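Local coordinates for polyprenyl synthetase (Nonlabens dokdonensis, PDB 6KD7), which probably catalyses magnesium-dependent elongation of isoprenoid diphosphates, as a geranylgeranyl pyrophosphate synthase of the FPP/GGPP synthase family, at residues E69-H72 against N73-L77; F133-T136 against A137-C141; H78-M82 against D83-L87; G26-D29 against P30-Y33. All coordinates share one frame; numbering follows the deposited sequence.

In the fold
From the N terminus the order is contact 4, on helix 25-35, then contact 1 and contact 3 along helix 58-82 and into the loop after it, and finally contact 2 on helix 123-150. Each joins neighbouring turns of one continuous piece of chain, so none closes a long loop, and none nests in or crosses another. Contact 1 sits by the pyrophosphate, and contact 3 takes the chain out of the same helix past its aspartates. Contacts 1 and 2 meet where F71 packs on F133 and A137, tying helix 58-82 to helix 123-150. Contact 4 does not touch contact 1, though nearest atoms are about 5 Å apart; like contacts 2 and 3 it reaches the second subunit.

Contact 1 of 4, residues E69-H72 against N73-L77; sequences EVFH and NFTLL. With PPV (pyrophosphate), chain B.
H72 and L76, one helical turn apart, share a wall of the pyrophosphate pocket. The imidazole NE2 sends a weak hydrogen bond to the ligand atom O32 (3.2 Å) and another weak but straighter one to the bridging atom OPP, while L76 CG lies over one face of the ring and L76 CD1 comes 3.7 Å from O32 of the pyrophosphate. With chi1 at -180°, the ring swings out on the pocket side, where R43 also binds the ligand. The other ring nitrogen is engaged too: one water, in the ring plane, stands 2.6 Å from H72 ND1 and donates to T75 OG1. T75 OG1 in turn donates to H72 O at 2.6 Å, possible because a threonine can fold its oxygen back between its own N and carbonyl carbon (chi1 73°). Replacing H72 with alanine would probably leave the pyrophosphate without this nitrogen partner and the water without its imidazole contact.

Behind this shell, N73 doubles the helical bond to E69 O. Its ND2 (2.8 Å from E69 O) and its own backbone N come from opposite faces of that carbonyl, while the E69 carboxylate makes a salt bridge with R41. The methyl T75 CG2 sits over the F71 ring, 3.9 Å from its centroid; F74 meets F71 obliquely, and F133 meets it edge to face. At the pocket itself, the chemistry pairs an imidazole that faces the anion through weak NE2 bonds, its ND1 close to a water, with the apolar branch of L76 beside it.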
loop_
_atom_site.group_PDB
_atom_site.type_symbol
_atom_site.label_atom_id
_atom_site.label_comp_id
_atom_site.label_asym_id
_atom_site.label_seq_id
_atom_site.Cartn_x
_atom_site.Cartn_y
_atom_site.Cartn_z
ATOM N N GLU A 69 11.157 -20.318 31.519
ATOM C CA GLU A 69 11.749 -20.144 30.183
ATOM C C GLU A 69 10.609 -20.117 29.159
ATOM O O GLU A 69 10.714 -19.345 28.194
ATOM C CB GLU A 69 12.748 -21.263 29.880
ATOM C CG GLU A 69 13.386 -21.212 28.481
ATOM C CD GLU A 69 14.405 -20.089 28.316
ATOM O OE1 GLU A 69 14.583 -19.261 29.238
ATOM O OE2 GLU A 69 15.014 -20.057 27.256
ATOM N N VAL A 70 9.612 -20.984 29.303
ATOM C CA VAL A 70 8.498 -21.004 28.328
ATOM C C VAL A 70 7.779 -19.660 28.422
ATOM O O VAL A 70 7.542 -19.044 27.376
ATOM C CB VAL A 70 7.583 -22.193 28.546
ATOM C CG1 VAL A 70 6.330 -22.094 27.707
ATOM C CG2 VAL A 70 8.336 -23.474 28.216
ATOM N N PHE A 71 7.590 -19.161 29.635
ATOM C CA PHE A 71 6.913 -17.877 29.872
ATOM C C PHE A 71 7.708 -16.781 29.191
ATOM O O PHE A 71 7.118 -16.007 28.419
ATOM C CB PHE A 71 6.730 -17.542 31.356
ATOM C CG PHE A 71 6.203 -16.157 31.550
ATOM C CD1 PHE A 71 4.876 -15.866 31.285
ATOM C CD2 PHE A 71 7.035 -15.134 31.902
ATOM C CE1 PHE A 71 4.400 -14.565 31.387
ATOM C CE2 PHE A 71 6.563 -13.833 32.006
ATOM C CZ PHE A 71 5.248 -13.553 31.745
ATOM N N HIS A 72 8.986 -16.667 29.524
ATOM C CA HIS A 72 9.854 -15.594 28.977
ATOM C C HIS A 72 9.783 -15.590 27.430
ATOM O O HIS A 72 9.608 -14.507 26.870
ATOM C CB HIS A 72 11.283 -15.772 29.434
ATOM C CG HIS A 72 12.197 -14.721 28.923
ATOM N ND1 HIS A 72 11.989 -13.368 29.204
ATOM C CD2 HIS A 72 13.328 -14.822 28.192
ATOM C CE1 HIS A 72 12.952 -12.681 28.654
ATOM N NE2 HIS A 72 13.797 -13.555 28.046
ATOM N N ASN A 73 9.843 -16.759 26.810
ATOM C CA ASN A 73 9.835 -16.909 25.344
ATOM C C ASN A 73 8.455 -16.531 24.814
ATOM O O ASN A 73 8.423 -15.928 23.745
ATOM C CB ASN A 73 10.304 -18.286 24.895
ATOM C CG ASN A 73 11.815 -18.351 24.932
ATOM O OD1 ASN A 73 12.449 -17.822 24.033
ATOM N ND2 ASN A 73 12.378 -18.816 26.042
ATOM N N PHE A 74 7.409 -16.771 25.594
ATOM C CA PHE A 74 6.053 -16.350 25.181
ATOM C C PHE A 74 6.064 -14.825 25.067
ATOM O O PHE A 74 5.602 -14.322 24.065
ATOM C CB PHE A 74 5.024 -16.798 26.216
ATOM C CG PHE A 74 3.954 -15.788 26.536
ATOM C CD1 PHE A 74 2.933 -15.528 25.644
ATOM C CD2 PHE A 74 3.952 -15.107 27.742
ATOM C CE1 PHE A 74 1.940 -14.614 25.943
ATOM C CE2 PHE A 74 2.955 -14.196 28.040
ATOM C CZ PHE A 74 1.955 -13.944 27.137
ATOM N N THR A 75 6.675 -14.146 26.038
ATOM C CA THR A 75 6.726 -12.685 26.011
ATOM C C THR A 75 7.556 -12.246 24.801
ATOM O O THR A 75 7.228 -11.219 24.223
ATOM C CB THR A 75 7.209 -12.054 27.317
ATOM O OG1 THR A 75 8.606 -12.241 27.474
ATOM C CG2 THR A 75 6.454 -12.597 28.503
ATOM N N LEU A 76 8.620 -12.950 24.445
ATOM C CA LEU A 76 9.461 -12.477 23.323
ATOM C C LEU A 76 8.670 -12.604 22.005
ATOM O O LEU A 76 8.783 -11.746 21.096
ATOM C CB LEU A 76 10.736 -13.309 23.271
ATOM C CG LEU A 76 11.623 -13.229 24.509
ATOM C CD1 LEU A 76 12.799 -14.169 24.299
ATOM C CD2 LEU A 76 12.106 -11.827 24.823
ATOM N N LEU A 77 7.885 -13.670 21.898
ATOM C CA LEU A 77 7.113 -13.946 20.666
ATOM C C LEU A 77 6.110 -12.814 20.413
ATOM O O LEU A 77 6.160 -12.238 19.344
ATOM C CB LEU A 77 6.402 -15.283 20.884
ATOM C CG LEU A 77 6.234 -16.171 19.660
ATOM C CD1 LEU A 77 7.462 -16.090 18.790
ATOM C CD2 LEU A 77 6.005 -17.607 20.070
HETATM O O11 PPV B . 18.203 -10.512 27.029
HETATM P P1 PPV B . 18.045 -11.706 27.905
HETATM O O21 PPV B . 17.330 -11.373 29.158
HETATM O O31 PPV B . 19.350 -12.378 28.167
HETATM O OPP PPV B . 17.074 -12.783 27.126
HETATM P P2 PPV B . 17.190 -13.915 25.957
HETATM O O12 PPV B . 17.238 -13.188 24.664
HETATM O O22 PPV B . 18.466 -14.656 26.223
HETATM O O32 PPV B . 16.004 -14.811 26.047
HETATM O O HOH W 1 10.027 -11.802 29.934
#

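Contact 2 of 4, residues F133-T136 against A137-C141; sequences FSRT and ALEVC
Regular i to i+4 bonds run from A137 N to F133 O (2.7 Å) through V140 N to T136 O (2.9 Å), so an unbroken helix spans both segments. On this helix E139 and R135 lie side by side and point the same way. The aliphatic part of R135 is what is touched, its CG lying 3.8 Å from E139 OE2. The charged atoms do not meet: R135 NE and E139 OE2 are 4.8 Å apart. The guanidinium is turned almost perpendicular to the carboxylate. E139 has CG anti to its own carbonyl carbon (chi1 -80°) and an extended chain, which carries OE1 back beside T136. There a water donates to both E139 OE1 and T136 OG1, each at 2.6 Å, while T136 OG1 also bonds V132 O of the preceding turn. Substituting alanine for E139 would probably deprive this water of one acceptor and uncover the R135 methylenes.

Small A137 suits close helix contact: its methyl packs on I112 of the second subunit, and L138 packs on Y28 of that subunit. E139 and T136 lie instead against helix 158-183, at L167, V171 and C175. Such closely laid helices are typical of the all-alpha isoprenoid synthase fold.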
loop_
_atom_site.group_PDB
_atom_site.type_symbol
_atom_site.label_atom_id
_atom_site.label_comp_id
_atom_site.label_asym_id
_atom_site.label_seq_id
_atom_site.Cartn_x
_atom_site.Cartn_y
_atom_site.Cartn_z
ATOM N N PHE A 133 3.717 -16.433 40.007
ATOM C CA PHE A 133 3.876 -16.505 38.536
ATOM C C PHE A 133 2.867 -15.554 37.858
ATOM O O PHE A 133 3.292 -14.689 37.074
ATOM C CB PHE A 133 3.691 -17.930 38.035
ATOM C CG PHE A 133 3.838 -18.096 36.549
ATOM C CD1 PHE A 133 5.085 -18.017 35.936
ATOM C CD2 PHE A 133 2.727 -18.359 35.762
ATOM C CE1 PHE A 133 5.209 -18.230 34.572
ATOM C CE2 PHE A 133 2.839 -18.480 34.387
ATOM C CZ PHE A 133 4.088 -18.450 33.806
ATOM N N SER A 134 1.593 -15.681 38.217
ATOM C CA SER A 134 0.473 -14.875 37.677
ATOM C C SER A 134 0.660 -13.413 38.036
ATOM O O SER A 134 0.458 -12.565 37.195
ATOM C CB SER A 134 -0.863 -15.400 38.132
ATOM O OG SER A 134 -1.118 -16.674 37.553
ATOM N N ARG A 135 1.052 -13.097 39.251
ATOM C CA ARG A 135 1.240 -11.687 39.633
ATOM C C ARG A 135 2.371 -11.113 38.763
ATOM O O ARG A 135 2.272 -9.951 38.337
ATOM C CB ARG A 135 1.580 -11.584 41.120
ATOM C CG ARG A 135 1.812 -10.154 41.599
ATOM C CD ARG A 135 1.869 -9.979 43.128
ATOM N NE ARG A 135 2.944 -10.713 43.810
ATOM C CZ ARG A 135 2.813 -11.873 44.489
ATOM N NH1 ARG A 135 1.651 -12.498 44.611
ATOM N NH2 ARG A 135 3.876 -12.415 45.046
ATOM N N THR A 136 3.459 -11.882 38.608
ATOM C CA THR A 136 4.627 -11.505 37.789
ATOM C C THR A 136 4.167 -11.339 36.328
ATOM O O THR A 136 4.491 -10.319 35.743
ATOM C CB THR A 136 5.763 -12.523 37.970
ATOM O OG1 THR A 136 6.081 -12.474 39.369
ATOM C CG2 THR A 136 6.968 -12.202 37.104
ATOM N N ALA A 137 3.404 -12.270 35.782
ATOM C CA ALA A 137 3.025 -12.225 34.356
ATOM C C ALA A 137 2.207 -10.940 34.113
ATOM O O ALA A 137 2.473 -10.209 33.160
ATOM C CB ALA A 137 2.283 -13.471 34.007
ATOM N N LEU A 138 1.343 -10.565 35.049
ATOM C CA LEU A 138 0.432 -9.431 34.844
ATOM C C LEU A 138 1.249 -8.181 35.010
ATOM O O LEU A 138 0.966 -7.200 34.294
ATOM C CB LEU A 138 -0.740 -9.469 35.815
ATOM C CG LEU A 138 -1.792 -8.369 35.621
ATOM C CD1 LEU A 138 -2.373 -8.432 34.200
ATOM C CD2 LEU A 138 -2.923 -8.512 36.651
ATOM N N GLU A 139 2.270 -8.227 35.868
ATOM C CA GLU A 139 3.151 -7.056 36.050
ATOM C C GLU A 139 3.934 -6.809 34.752
ATOM O O GLU A 139 4.156 -5.646 34.400
ATOM C CB GLU A 139 4.115 -7.310 37.218
ATOM C CG GLU A 139 3.463 -7.072 38.570
ATOM C CD GLU A 139 4.248 -7.589 39.771
ATOM O OE1 GLU A 139 5.093 -8.508 39.610
ATOM O OE2 GLU A 139 3.973 -7.078 40.842
ATOM N N VAL A 140 4.402 -7.881 34.116
ATOM C CA VAL A 140 5.166 -7.793 32.850
ATOM C C VAL A 140 4.232 -7.111 31.817
ATOM O O VAL A 140 4.711 -6.227 31.114
ATOM C CB VAL A 140 5.697 -9.176 32.439
ATOM C CG1 VAL A 140 6.204 -9.236 30.995
ATOM C CG2 VAL A 140 6.816 -9.611 33.388
ATOM N N CYS A 141 2.949 -7.466 31.754
ATOM C CA CYS A 141 1.974 -6.794 30.832
ATOM C C CYS A 141 1.917 -5.286 31.141
ATOM O O CYS A 141 1.978 -4.446 30.196
ATOM C CB CYS A 141 0.590 -7.420 30.888
ATOM S SG CYS A 141 0.560 -9.129 30.300
HETATM O O HOH W 2 6.384 -10.366 40.855
#

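Contact 3 of 4, residues H78-M82 against D83-L87; sequences HDDIM and DAADL
D83 N bonds back to D79 O, and the chain leaves helix 58-82 through a Schellman motif with A84 at positive phi; D79, D80 and D83 have the spacing of the DDxxD signature of prenyl diphosphate synthases. The helical bond from D83 N to D79 O (2.8 Å) runs nearly along the C=O axis. The D83 carboxylate stands 5.2 Å from that of D79, OD2 to OD2, and K233 packs against D83.

A84 takes the positive phi (55°) of the motif, a left-handed conformation that glycine adopts most easily; alanine, unbranched at CB, can still take it. A84 N bonds I81 O at 3.0 Å, from above the carbonyl plane. Next, A85 N reaches further back, to D80 O (2.9 Å), in the carbonyl plane and with a straighter N-H, so two bonds grip the last turn. The A85 methyl turns toward that turn, its CB resting 3.6 Å from D80 OD1.

D86 pairs through its backbone with T93, and L87 starts the short strand 87-88. D80 itself makes a salt bridge with R88, a residue of the pyrophosphate pocket. The D80 side chain is about 6 Å from a magnesium ion, nearest atom to ion, too far to coordinate it directly here, although in relatives this motif binds the metal. One water ties the ends together, donating to D80 OD1 and to L87 O, 2.7 Å from each.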
loop_
_atom_site.group_PDB
_atom_site.type_symbol
_atom_site.label_atom_id
_atom_site.label_comp_id
_atom_site.label_asym_id
_atom_site.label_seq_id
_atom_site.Cartn_x
_atom_site.Cartn_y
_atom_site.Cartn_z
ATOM N N HIS A 78 5.343 -12.424 21.427
ATOM C CA HIS A 78 4.336 -11.345 21.278
ATOM C C HIS A 78 5.101 -10.023 21.106
ATOM O O HIS A 78 4.700 -9.178 20.320
ATOM C CB HIS A 78 3.377 -11.351 22.448
ATOM C CG HIS A 78 2.279 -12.341 22.357
ATOM N ND1 HIS A 78 2.210 -13.324 21.374
ATOM C CD2 HIS A 78 1.161 -12.466 23.102
ATOM C CE1 HIS A 78 1.076 -14.029 21.525
ATOM N NE2 HIS A 78 0.413 -13.507 22.573
ATOM N N ASP A 79 6.173 -9.850 21.865
ATOM C CA ASP A 79 6.939 -8.586 21.805
ATOM C C ASP A 79 7.538 -8.382 20.413
ATOM O O ASP A 79 7.483 -7.274 19.927
ATOM C CB ASP A 79 8.034 -8.533 22.858
ATOM C CG ASP A 79 8.628 -7.147 22.884
ATOM O OD1 ASP A 79 7.936 -6.239 23.343
ATOM O OD2 ASP A 79 9.730 -6.983 22.374
ATOM N N ASP A 80 8.084 -9.437 19.818
ATOM C CA ASP A 80 8.660 -9.354 18.459
ATOM C C ASP A 80 7.551 -8.911 17.482
ATOM O O ASP A 80 7.841 -8.141 16.585
ATOM C CB ASP A 80 9.263 -10.686 18.035
ATOM C CG ASP A 80 10.612 -11.038 18.636
ATOM O OD1 ASP A 80 11.325 -10.125 19.122
ATOM O OD2 ASP A 80 10.944 -12.273 18.586
ATOM N N ILE A 81 6.329 -9.398 17.625
ATOM C CA ILE A 81 5.188 -8.959 16.782
ATOM C C ILE A 81 4.960 -7.469 17.063
ATOM O O ILE A 81 5.021 -6.675 16.154
ATOM C CB ILE A 81 3.900 -9.749 17.030
ATOM C CG1 ILE A 81 4.023 -11.220 16.695
ATOM C CG2 ILE A 81 2.738 -9.125 16.275
ATOM C CD1 ILE A 81 2.870 -12.033 17.266
ATOM N N MET A 82 4.723 -7.103 18.309
ATOM C CA MET A 82 4.349 -5.706 18.638
ATOM C C MET A 82 5.468 -4.724 18.277
ATOM O O MET A 82 5.169 -3.580 17.999
ATOM C CB MET A 82 3.924 -5.595 20.101
ATOM C CG MET A 82 2.795 -6.548 20.413
ATOM S SD MET A 82 2.114 -6.347 22.049
ATOM C CE MET A 82 3.395 -7.111 23.029
ATOM N N ASP A 83 6.718 -5.169 18.313
ATOM C CA ASP A 83 7.861 -4.273 18.013
ATOM C C ASP A 83 8.271 -4.402 16.544
ATOM O O ASP A 83 9.199 -3.724 16.154
ATOM C CB ASP A 83 9.016 -4.520 18.980
ATOM C CG ASP A 83 10.037 -3.400 18.983
ATOM O OD1 ASP A 83 9.674 -2.280 19.333
ATOM O OD2 ASP A 83 11.187 -3.663 18.638
ATOM N N ALA A 84 7.588 -5.246 15.777
ATOM C CA ALA A 84 7.927 -5.464 14.353
ATOM C C ALA A 84 9.405 -5.862 14.219
ATOM O O ALA A 84 10.103 -5.266 13.415
ATOM C CB ALA A 84 7.551 -4.275 13.503
ATOM N N ALA A 85 9.858 -6.804 15.040
ATOM C CA ALA A 85 11.251 -7.289 14.977
ATOM C C ALA A 85 11.352 -8.352 13.884
ATOM O O ALA A 85 10.544 -9.260 13.882
ATOM C CB ALA A 85 11.671 -7.827 16.317
ATOM N N ASP A 86 12.347 -8.225 13.014
ATOM C CA ASP A 86 12.551 -9.172 11.891
ATOM C C ASP A 86 13.419 -10.348 12.319
ATOM O O ASP A 86 13.215 -11.457 11.823
ATOM C CB ASP A 86 13.150 -8.439 10.698
ATOM C CG ASP A 86 12.185 -7.466 10.023
ATOM O OD1 ASP A 86 10.899 -7.568 10.179
ATOM O OD2 ASP A 86 12.719 -6.595 9.373
ATOM N N LEU A 87 14.359 -10.120 13.206
ATOM C CA LEU A 87 15.318 -11.163 13.617
ATOM C C LEU A 87 15.363 -11.242 15.153
ATOM O O LEU A 87 15.176 -10.223 15.820
ATOM C CB LEU A 87 16.714 -10.783 13.097
ATOM C CG LEU A 87 16.975 -10.894 11.596
ATOM C CD1 LEU A 87 18.457 -10.661 11.318
ATOM C CD2 LEU A 87 16.570 -12.217 10.997
HETATM O O HOH W 3 13.898 -9.975 18.206
#

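Contact 4 of 4, residues G26-D29 against P30-Y33; sequences GLYD and PVHY
P30 follows D29 inside helix 25-35 and makes a proline kink. It has no N-H to offer G26 O, and its ring carbon CD crowds L27 O at 3.4 Å. V31 N makes no bond to L27 O, which is taken by T106 OG1 from helix 100-116. V31 N is diverted to Y28 O (2.8 Å), approaching above the carbonyl plane, and the same oxygen also accepts a longer, straighter bond from H32 N at 3.3 Å. Regular spacing resumes with Y33 N to D29 O.

The side chains fan out from the bend. The Y28 ring carries L27 CD2 over one face, while V31 CG2 comes obliquely, 4.4 Å from Y28 CD1. A tyrosine suits this place, since its hydroxyl bonds E142 of the second subunit. V31, branched and apolar, fits against T106 and M110. Y33 goes the other way: with CG anti to the backbone N (chi1 178°), the ring leads away from D29 to meet W98 edge to face, its hydroxyl bonding E92 O.

D29 and H32 both turn CG anti to their own carbonyl carbons, which brings carboxylate and imidazole near one another without touching. A single water in the plane of the imidazole links them, giving one bond to D29 OD1 at 2.8 Å and a weak one to H32 ND1 at 3.5 Å.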
loop_
_atom_site.group_PDB
_atom_site.type_symbol
_atom_site.label_atom_id
_atom_site.label_comp_id
_atom_site.label_asym_id
_atom_site.label_seq_id
_atom_site.Cartn_x
_atom_site.Cartn_y
_atom_site.Cartn_z
ATOM N N GLY A 26 1.238 -26.517 12.951
ATOM C CA GLY A 26 1.017 -25.060 12.793
ATOM C C GLY A 26 1.005 -24.317 14.126
ATOM O O GLY A 26 1.273 -23.074 14.165
ATOM N N LEU A 27 0.654 -25.022 15.203
ATOM C CA LEU A 27 0.674 -24.420 16.548
ATOM C C LEU A 27 2.039 -24.642 17.227
ATOM O O LEU A 27 2.550 -23.694 17.870
ATOM C CB LEU A 27 -0.449 -25.064 17.352
ATOM C CG LEU A 27 -0.611 -24.446 18.725
ATOM C CD1 LEU A 27 -1.057 -22.988 18.587
ATOM C CD2 LEU A 27 -1.601 -25.248 19.568
ATOM N N TYR A 28 2.580 -25.866 17.199
ATOM C CA TYR A 28 3.699 -26.258 18.108
ATOM C C TYR A 28 5.065 -26.127 17.416
ATOM O O TYR A 28 6.041 -25.866 18.148
ATOM C CB TYR A 28 3.471 -27.657 18.686
ATOM C CG TYR A 28 2.299 -27.743 19.636
ATOM C CD1 TYR A 28 2.314 -27.080 20.858
ATOM C CD2 TYR A 28 1.184 -28.509 19.338
ATOM C CE1 TYR A 28 1.265 -27.179 21.760
ATOM C CE2 TYR A 28 0.119 -28.601 20.230
ATOM C CZ TYR A 28 0.176 -27.965 21.452
ATOM O OH TYR A 28 -0.888 -28.044 22.296
ATOM N N ASP A 29 5.157 -26.184 16.084
ATOM C CA ASP A 29 6.481 -26.024 15.401
ATOM C C ASP A 29 7.169 -24.740 15.855
ATOM O O ASP A 29 8.329 -24.764 16.241
ATOM C CB ASP A 29 6.386 -25.942 13.879
ATOM C CG ASP A 29 6.170 -27.263 13.184
ATOM O OD1 ASP A 29 6.226 -28.329 13.872
ATOM O OD2 ASP A 29 5.931 -27.202 11.948
ATOM N N PRO A 30 6.463 -23.585 15.934
ATOM C CA PRO A 30 7.084 -22.367 16.403
ATOM C C PRO A 30 7.502 -22.417 17.870
ATOM O O PRO A 30 8.379 -21.652 18.250
ATOM C CB PRO A 30 6.041 -21.267 16.142
ATOM C CG PRO A 30 5.038 -21.881 15.233
ATOM C CD PRO A 30 5.055 -23.363 15.580
ATOM N N VAL A 31 6.921 -23.292 18.686
ATOM C CA VAL A 31 7.369 -23.372 20.101
ATOM C C VAL A 31 8.779 -23.979 20.105
ATOM O O VAL A 31 9.666 -23.437 20.776
ATOM C CB VAL A 31 6.419 -24.219 20.950
ATOM C CG1 VAL A 31 6.962 -24.371 22.372
ATOM C CG2 VAL A 31 5.002 -23.657 20.938
ATOM N N HIS A 32 8.974 -25.087 19.411
ATOM C CA HIS A 32 10.312 -25.747 19.324
ATOM C C HIS A 32 11.347 -24.776 18.708
ATOM O O HIS A 32 12.483 -24.663 19.224
ATOM C CB HIS A 32 10.192 -27.068 18.576
ATOM C CG HIS A 32 9.295 -28.021 19.294
ATOM N ND1 HIS A 32 8.073 -28.449 18.762
ATOM C CD2 HIS A 32 9.362 -28.543 20.530
ATOM C CE1 HIS A 32 7.482 -29.233 19.633
ATOM N NE2 HIS A 32 8.236 -29.294 20.713
ATOM N N TYR A 33 10.928 -24.033 17.681
ATOM C CA TYR A 33 11.787 -23.053 17.001
ATOM C C TYR A 33 12.250 -22.003 17.999
ATOM O O TYR A 33 13.450 -21.768 18.111
ATOM C CB TYR A 33 11.052 -22.441 15.819
ATOM C CG TYR A 33 11.823 -21.382 15.073
ATOM C CD1 TYR A 33 12.694 -21.721 14.049
ATOM C CD2 TYR A 33 11.635 -20.045 15.349
ATOM C CE1 TYR A 33 13.369 -20.754 13.324
ATOM C CE2 TYR A 33 12.281 -19.066 14.619
ATOM C CZ TYR A 33 13.153 -19.415 13.588
ATOM O OH TYR A 33 13.794 -18.421 12.894
HETATM O O HOH W 4 5.724 -29.466 16.416
#